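PDB 2IP2: probable phenazine-specific methyltransferase from Pseudomonas aeruginosa, which transfers a methyl group from S-adenosyl-L-methionine to phenazine-1-carboxylate, giving 5-methylphenazine-1-carboxylate on the way to the virulence pigment pyocyanine. Local coordinates for residues L33-D44 / V51-M62. Residues are numbered along the deposited sequence; the frame is centred on the assembly and turned at random.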
ATOM      1  N   LEU A  33       0.864  18.532   7.494  1.00 23.04           N
ATOM      2  CA  LEU A  33       1.818  18.301   8.611  1.00 25.00           C
ATOM      3  C   LEU A  33       3.271  18.702   8.300  1.00 24.06           C
ATOM      4  O   LEU A  33       3.966  19.273   9.128  1.00 24.28           O
ATOM      5  CB  LEU A  33       1.784  16.836   9.074  1.00 23.75           C
ATOM      6  CG  LEU A  33       0.454  16.321   9.595  1.00 25.32           C
ATOM      7  CD1 LEU A  33       0.664  14.883  10.164  1.00 23.97           C
ATOM      8  CD2 LEU A  33      -0.163  17.267  10.642  1.00 24.77           C
ATOM      9  N   ALA A  34       3.722  18.397   7.104  1.00 24.68           N
ATOM     10  CA  ALA A  34       5.053  18.775   6.722  1.00 24.32           C
ATOM     11  C   ALA A  34       5.280  20.298   6.705  1.00 24.72           C
ATOM     12  O   ALA A  34       6.356  20.749   7.116  1.00 26.47           O
ATOM     13  CB  ALA A  34       5.381  18.183   5.352  1.00 25.26           C
ATOM     14  N   ASP A  35       4.307  21.053   6.205  1.00 24.40           N
ATOM     15  CA  ASP A  35       4.313  22.534   6.241  1.00 25.76           C
ATOM     16  C   ASP A  35       4.267  23.072   7.657  1.00 26.32           C
ATOM     17  O   ASP A  35       5.093  23.918   8.031  1.00 26.35           O
ATOM     18  CB  ASP A  35       3.145  23.065   5.425  1.00 25.84           C
ATOM     19  CG  ASP A  35       3.169  22.487   3.994  1.00 31.04           C
ATOM     20  OD1 ASP A  35       4.270  22.558   3.374  1.00 31.84           O
ATOM     21  OD2 ASP A  35       2.140  21.936   3.537  1.00 33.49           O
ATOM     22  N   LEU A  36       3.318  22.565   8.447  1.00 26.12           N
ATOM     23  CA  LEU A  36       3.238  22.937   9.860  1.00 25.56           C
ATOM     24  C   LEU A  36       4.559  22.707  10.566  1.00 26.03           C
ATOM     25  O   LEU A  36       5.074  23.611  11.259  1.00 25.60           O
ATOM     26  CB  LEU A  36       2.076  22.197  10.582  1.00 24.15           C
ATOM     27  CG  LEU A  36       0.677  22.480   9.998  1.00 24.63           C
ATOM     28  CD1 LEU A  36      -0.320  21.579  10.575  1.00 25.37           C
ATOM     29  CD2 LEU A  36       0.211  23.936  10.300  1.00 30.33           C
ATOM     30  N   ILE A  37       5.106  21.510  10.424  1.00 26.00           N
ATOM     31  CA  ILE A  37       6.389  21.175  11.062  1.00 27.19           C
ATOM     32  C   ILE A  37       7.538  22.069  10.627  1.00 28.71           C
ATOM     33  O   ILE A  37       8.322  22.526  11.496  1.00 30.59           O
ATOM     34  CB  ILE A  37       6.761  19.663  10.896  1.00 25.29           C
ATOM     35  CG1 ILE A  37       5.792  18.816  11.762  1.00 27.49           C
ATOM     36  CG2 ILE A  37       8.222  19.419  11.248  1.00 27.09           C
ATOM     37  CD1 ILE A  37       5.708  17.275  11.389  1.00 28.72           C
ATOM     38  N   GLU A  38       7.655  22.334   9.323  1.00 29.49           N
ATOM     39  CA  GLU A  38       8.728  23.199   8.823  1.00 30.21           C
ATOM     40  C   GLU A  38       8.647  24.587   9.440  1.00 31.03           C
ATOM     41  O   GLU A  38       9.675  25.221   9.698  1.00 29.18           O
ATOM     42  CB  GLU A  38       8.694  23.320   7.303  1.00 31.63           C
ATOM     43  CG  GLU A  38      10.006  23.812   6.703  1.00 32.19           C
ATOM     44  CD  GLU A  38      11.198  22.942   7.083  1.00 37.86           C
ATOM     45  OE1 GLU A  38      11.015  21.769   7.466  1.00 40.03           O
ATOM     46  OE2 GLU A  38      12.363  23.381   6.928  1.00 41.84           O
ATOM     47  N   SER A  39       7.435  25.048   9.702  1.00 31.19           N
ATOM     48  CA  SER A  39       7.248  26.399  10.311  1.00 32.13           C
ATOM     49  C   SER A  39       7.448  26.422  11.833  1.00 32.21           C
ATOM     50  O   SER A  39       7.291  27.482  12.476  1.00 33.13           O
ATOM     51  CB  SER A  39       5.865  26.942   9.974  1.00 31.30           C
ATOM     52  OG  SER A  39       4.837  26.260  10.693  1.00 31.95           O
ATOM     53  N   GLY A  40       7.746  25.257  12.404  1.00 32.60           N
ATOM     54  CA  GLY A  40       8.022  25.102  13.843  1.00 32.69           C
ATOM     55  C   GLY A  40       6.888  24.649  14.739  1.00 31.51           C
ATOM     56  O   GLY A  40       7.009  24.652  15.963  1.00 31.23           O
ATOM     57  N   ILE A  41       5.764  24.249  14.141  1.00 30.79           N
ATOM     58  CA  ILE A  41       4.654  23.698  14.915  1.00 29.77           C
ATOM     59  C   ILE A  41       4.959  22.185  14.966  1.00 30.22           C
ATOM     60  O   ILE A  41       4.851  21.461  13.943  1.00 30.66           O
ATOM     61  CB  ILE A  41       3.332  23.923  14.210  1.00 28.35           C
ATOM     62  CG1 ILE A  41       3.099  25.425  13.984  1.00 30.30           C
ATOM     63  CG2 ILE A  41       2.154  23.283  15.010  1.00 27.57           C
ATOM     64  CD1 ILE A  41       1.955  25.753  13.004  1.00 29.71           C
ATOM     65  N   ASP A  42       5.443  21.733  16.102  1.00 31.08           N
ATOM     66  CA  ASP A  42       6.283  20.532  16.083  1.00 31.02           C
ATOM     67  C   ASP A  42       6.140  19.638  17.321  1.00 28.91           C
ATOM     68  O   ASP A  42       6.997  18.778  17.610  1.00 30.23           O
ATOM     69  CB  ASP A  42       7.732  20.891  15.832  1.00 32.44           C
ATOM     70  CG  ASP A  42       8.367  21.618  17.007  1.00 34.26           C
ATOM     71  OD1 ASP A  42       7.685  21.811  18.025  1.00 33.33           O
ATOM     72  OD2 ASP A  42       9.529  22.034  16.881  1.00 36.96           O
ATOM     73  N   SER A  43       5.018  19.794  17.996  1.00 26.75           N
ATOM     74  CA  SER A  43       4.615  18.793  19.003  1.00 26.85           C
ATOM     75  C   SER A  43       3.228  18.205  18.709  1.00 25.40           C
ATOM     76  O   SER A  43       2.435  18.801  17.971  1.00 25.27           O
ATOM     77  CB  SER A  43       4.610  19.405  20.425  1.00 25.81           C
ATOM     78  OG  SER A  43       3.530  20.296  20.554  1.00 27.22           O
ATOM     79  N   ASP A  44       2.891  17.096  19.362  1.00 25.11           N
ATOM     80  CA  ASP A  44       1.542  16.478  19.180  1.00 24.95           C
ATOM     81  C   ASP A  44       0.462  17.471  19.530  1.00 24.93           C
ATOM     82  O   ASP A  44      -0.505  17.604  18.819  1.00 25.76           O
ATOM     83  CB  ASP A  44       1.381  15.207  20.024  1.00 24.36           C
ATOM     84  CG  ASP A  44       2.425  14.143  19.712  1.00 25.82           C
ATOM     85  OD1 ASP A  44       2.858  14.084  18.548  1.00 28.34           O
ATOM     86  OD2 ASP A  44       2.796  13.347  20.617  1.00 29.65           O
ATOM     87  N   VAL A  51      -4.702  21.392  13.408  1.00 24.95           N
ATOM     88  CA  VAL A  51      -5.482  20.677  12.368  1.00 26.11           C
ATOM     89  C   VAL A  51      -6.889  20.258  12.817  1.00 27.15           C
ATOM     90  O   VAL A  51      -7.706  19.839  11.980  1.00 28.17           O
ATOM     91  CB  VAL A  51      -4.693  19.433  11.847  1.00 27.49           C
ATOM     92  CG1 VAL A  51      -3.349  19.838  11.267  1.00 24.42           C
ATOM     93  CG2 VAL A  51      -4.501  18.408  12.953  1.00 24.37           C
ATOM     94  N   GLY A  52      -7.180  20.406  14.114  1.00 27.54           N
ATOM     95  CA  GLY A  52      -8.489  20.014  14.701  1.00 28.86           C
ATOM     96  C   GLY A  52      -8.540  18.514  15.025  1.00 28.05           C
ATOM     97  O   GLY A  52      -9.506  17.832  14.728  1.00 29.48           O
ATOM     98  N   SER A  53      -7.487  18.030  15.653  1.00 27.98           N
ATOM     99  CA  SER A  53      -7.385  16.656  16.068  1.00 28.12           C
ATOM    100  C   SER A  53      -7.068  16.660  17.550  1.00 28.74           C
ATOM    101  O   SER A  53      -7.312  17.631  18.233  1.00 29.18           O
ATOM    102  CB  SER A  53      -6.273  15.955  15.262  1.00 28.19           C
ATOM    103  OG  SER A  53      -6.238  14.571  15.546  1.00 27.79           O
ATOM    104  N   ASP A  54      -6.585  15.549  18.062  1.00 29.20           N
ATOM    105  CA  ASP A  54      -6.293  15.436  19.470  1.00 30.51           C
ATOM    106  C   ASP A  54      -4.861  14.933  19.573  1.00 29.44           C
ATOM    107  O   ASP A  54      -4.359  14.301  18.649  1.00 27.55           O
ATOM    108  CB  ASP A  54      -7.401  14.560  20.077  1.00 32.36           C
ATOM    109  CG  ASP A  54      -6.916  13.558  21.015  1.00 38.11           C
ATOM    110  OD1 ASP A  54      -6.340  12.556  20.572  1.00 46.13           O
ATOM    111  OD2 ASP A  54      -7.143  13.760  22.214  1.00 45.90           O
ATOM    112  N   ALA A  55      -4.171  15.270  20.655  1.00 28.11           N
ATOM    113  CA  ALA A  55      -2.750  15.009  20.764  1.00 25.93           C
ATOM    114  C   ALA A  55      -2.429  13.501  20.638  1.00 26.61           C
ATOM    115  O   ALA A  55      -1.449  13.140  19.994  1.00 25.35           O
ATOM    116  CB  ALA A  55      -2.196  15.581  22.095  1.00 28.04           C
ATOM    117  N   GLU A  56      -3.292  12.657  21.206  1.00 25.39           N
ATOM    118  CA  GLU A  56      -3.078  11.204  21.192  1.00 28.05           C
ATOM    119  C   GLU A  56      -3.105  10.647  19.768  1.00 27.18           C
ATOM    120  O   GLU A  56      -2.245   9.835  19.408  1.00 28.15           O
ATOM    121  CB  GLU A  56      -4.092  10.499  22.074  1.00 28.02           C
ATOM    122  CG  GLU A  56      -3.607   9.076  22.375  1.00 36.99           C
ATOM    123  CD  GLU A  56      -4.746   8.078  22.686  1.00 44.09           C
ATOM    124  OE1 GLU A  56      -4.486   6.848  22.665  1.00 45.84           O
ATOM    125  OE2 GLU A  56      -5.896   8.525  22.915  1.00 45.62           O
ATOM    126  N   ARG A  57      -4.038  11.129  18.949  1.00 25.92           N
ATOM    127  CA  ARG A  57      -4.132  10.627  17.563  1.00 24.82           C
ATOM    128  C   ARG A  57      -2.991  11.126  16.746  1.00 25.21           C
ATOM    129  O   ARG A  57      -2.431  10.390  15.947  1.00 25.18           O
ATOM    130  CB  ARG A  57      -5.479  10.992  16.916  1.00 25.02           C
ATOM    131  CG  ARG A  57      -6.607  10.296  17.665  1.00 23.15           C
ATOM    132  CD  ARG A  57      -7.960  10.429  16.901  1.00 23.54           C
ATOM    133  NE  ARG A  57      -8.571  11.765  16.889  1.00 25.57           N
ATOM    134  CZ  ARG A  57      -9.245  12.300  17.910  1.00 25.73           C
ATOM    135  NH1 ARG A  57      -9.422  11.596  19.024  1.00 25.80           N
ATOM    136  NH2 ARG A  57      -9.782  13.515  17.796  1.00 26.23           N
ATOM    137  N   ILE A  58      -2.623  12.400  16.929  1.00 23.78           N
ATOM    138  CA  ILE A  58      -1.436  12.889  16.253  1.00 24.20           C
ATOM    139  C   ILE A  58      -0.202  12.117  16.631  1.00 23.67           C
ATOM    140  O   ILE A  58       0.627  11.765  15.757  1.00 24.30           O
ATOM    141  CB  ILE A  58      -1.197  14.441  16.420  1.00 23.42           C
ATOM    142  CG1 ILE A  58      -2.385  15.191  15.803  1.00 23.77           C
ATOM    143  CG2 ILE A  58       0.205  14.851  15.801  1.00 23.80           C
ATOM    144  CD1 ILE A  58      -2.584  15.123  14.240  1.00 23.49           C
ATOM    145  N   HIS A  59      -0.086  11.833  17.910  1.00 23.26           N
ATOM    146  CA  HIS A  59       1.029  11.059  18.402  1.00 24.09           C
ATOM    147  C   HIS A  59       1.139   9.724  17.682  1.00 23.63           C
ATOM    148  O   HIS A  59       2.265   9.293  17.276  1.00 24.81           O
ATOM    149  CB  HIS A  59       0.931  10.796  19.910  1.00 26.49           C
ATOM    150  CG  HIS A  59       2.131  10.062  20.442  1.00 26.15           C
ATOM    151  ND1 HIS A  59       3.362  10.673  20.587  1.00 31.46           N
ATOM    152  CD2 HIS A  59       2.307   8.768  20.805  1.00 30.94           C
ATOM    153  CE1 HIS A  59       4.240   9.787  21.040  1.00 29.07           C
ATOM    154  NE2 HIS A  59       3.628   8.623  21.174  1.00 29.10           N
ATOM    155  N   ARG A  60       0.002   9.036  17.535  1.00 22.48           N
ATOM    156  CA  ARG A  60       0.041   7.698  16.937  1.00 23.14           C
ATOM    157  C   ARG A  60       0.333   7.741  15.437  1.00 21.97           C
ATOM    158  O   ARG A  60       1.053   6.874  14.866  1.00 22.23           O
ATOM    159  CB  ARG A  60      -1.261   6.989  17.221  1.00 23.09           C
ATOM    160  CG  ARG A  60      -1.398   6.668  18.750  1.00 26.69           C
ATOM    161  CD  ARG A  60      -2.817   6.393  19.115  1.00 26.36           C
ATOM    162  NE  ARG A  60      -3.188   5.032  18.691  1.00 25.99           N
ATOM    163  CZ  ARG A  60      -4.348   4.444  18.939  1.00 22.66           C
ATOM    164  NH1 ARG A  60      -5.363   5.108  19.509  1.00 23.68           N
ATOM    165  NH2 ARG A  60      -4.527   3.174  18.558  1.00 22.89           N
ATOM    166  N   LEU A  61      -0.254   8.731  14.778  1.00 20.02           N
ATOM    167  CA  LEU A  61       0.072   8.933  13.366  1.00 21.22           C
ATOM    168  C   LEU A  61       1.559   9.230  13.192  1.00 21.65           C
ATOM    169  O   LEU A  61       2.225   8.669  12.322  1.00 21.47           O
ATOM    170  CB  LEU A  61      -0.827  10.045  12.748  1.00 20.83           C
ATOM    171  CG  LEU A  61      -0.533  10.443  11.261  1.00 18.28           C
ATOM    172  CD1 LEU A  61      -0.788   9.265  10.341  1.00 22.25           C
ATOM    173  CD2 LEU A  61      -1.515  11.596  10.944  1.00 22.88           C
ATOM    174  N   MET A  62       2.078  10.193  13.982  1.00 22.55           N
ATOM    175  CA  MET A  62       3.462  10.633  13.802  1.00 22.39           C
ATOM    176  C   MET A  62       4.442   9.487  14.168  1.00 23.07           C
ATOM    177  O   MET A  62       5.444   9.347  13.493  1.00 24.73           O
ATOM    178  CB  MET A  62       3.764  11.897  14.637  1.00 22.75           C
ATOM    179  CG  MET A  62       3.018  13.197  14.163  1.00 20.72           C
ATOM    180  SD  MET A  62       3.563  13.658  12.507  1.00 25.05           S
ATOM    181  CE  MET A  62       5.353  13.827  12.684  1.00 19.96           C
TER
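The helical core of the N-terminal dimerisation domain comes together here, where L33, L36 and I37 of helix 33-38 meet V51, L61 and M62, and D44 fastens H59. The axes of helices 33-38 and 55-62 stay 14.0 Å apart and run almost perpendicular, so long side chains bridge the gap. L33 divides its two methyls: CD1 lies 3.9 Å from M62 SD and also touches L61 CD2, while CD2 turns to V51 CG1. That same valine methyl takes L36 CD1 at 3.6 Å. M62, bent at chi2 and chi3, brings its CE to I37 CD1, 3.7 Å away and tip to tip.

This is how a winged-helix-like domain, of the HTH clan, builds its core: helices 33-38, 44-51 and 55-67 pack together, and the hairpin of strands 71-72 and 78-81 covers the cluster, F71 resting on L33, I37 and M62.

The polar part sits at the start of helix 44-51, just after the N-cap S43. D44 packs on the first turn of helix 55-62, its CB 3.5 Å from A55 O and its OD1 near I58 CG2. H59 ND1 donates to D44 OD2 over 2.7 Å, a bent bond (140°) received on the syn side but somewhat out of the carboxylate plane. Carboxylate and ring stand 78° apart. With CG anti to the backbone N (chi1 -177°), the imidazole projects outward from the flank of helix 55-62, and its ND1 edge meets the carboxylate. OD1 accepts from Y79 OH, so helix and hairpin together fix the carboxylate's rotation. Meanwhile R57 and R60 engage the second subunit, R60 through a salt bridge to its D288.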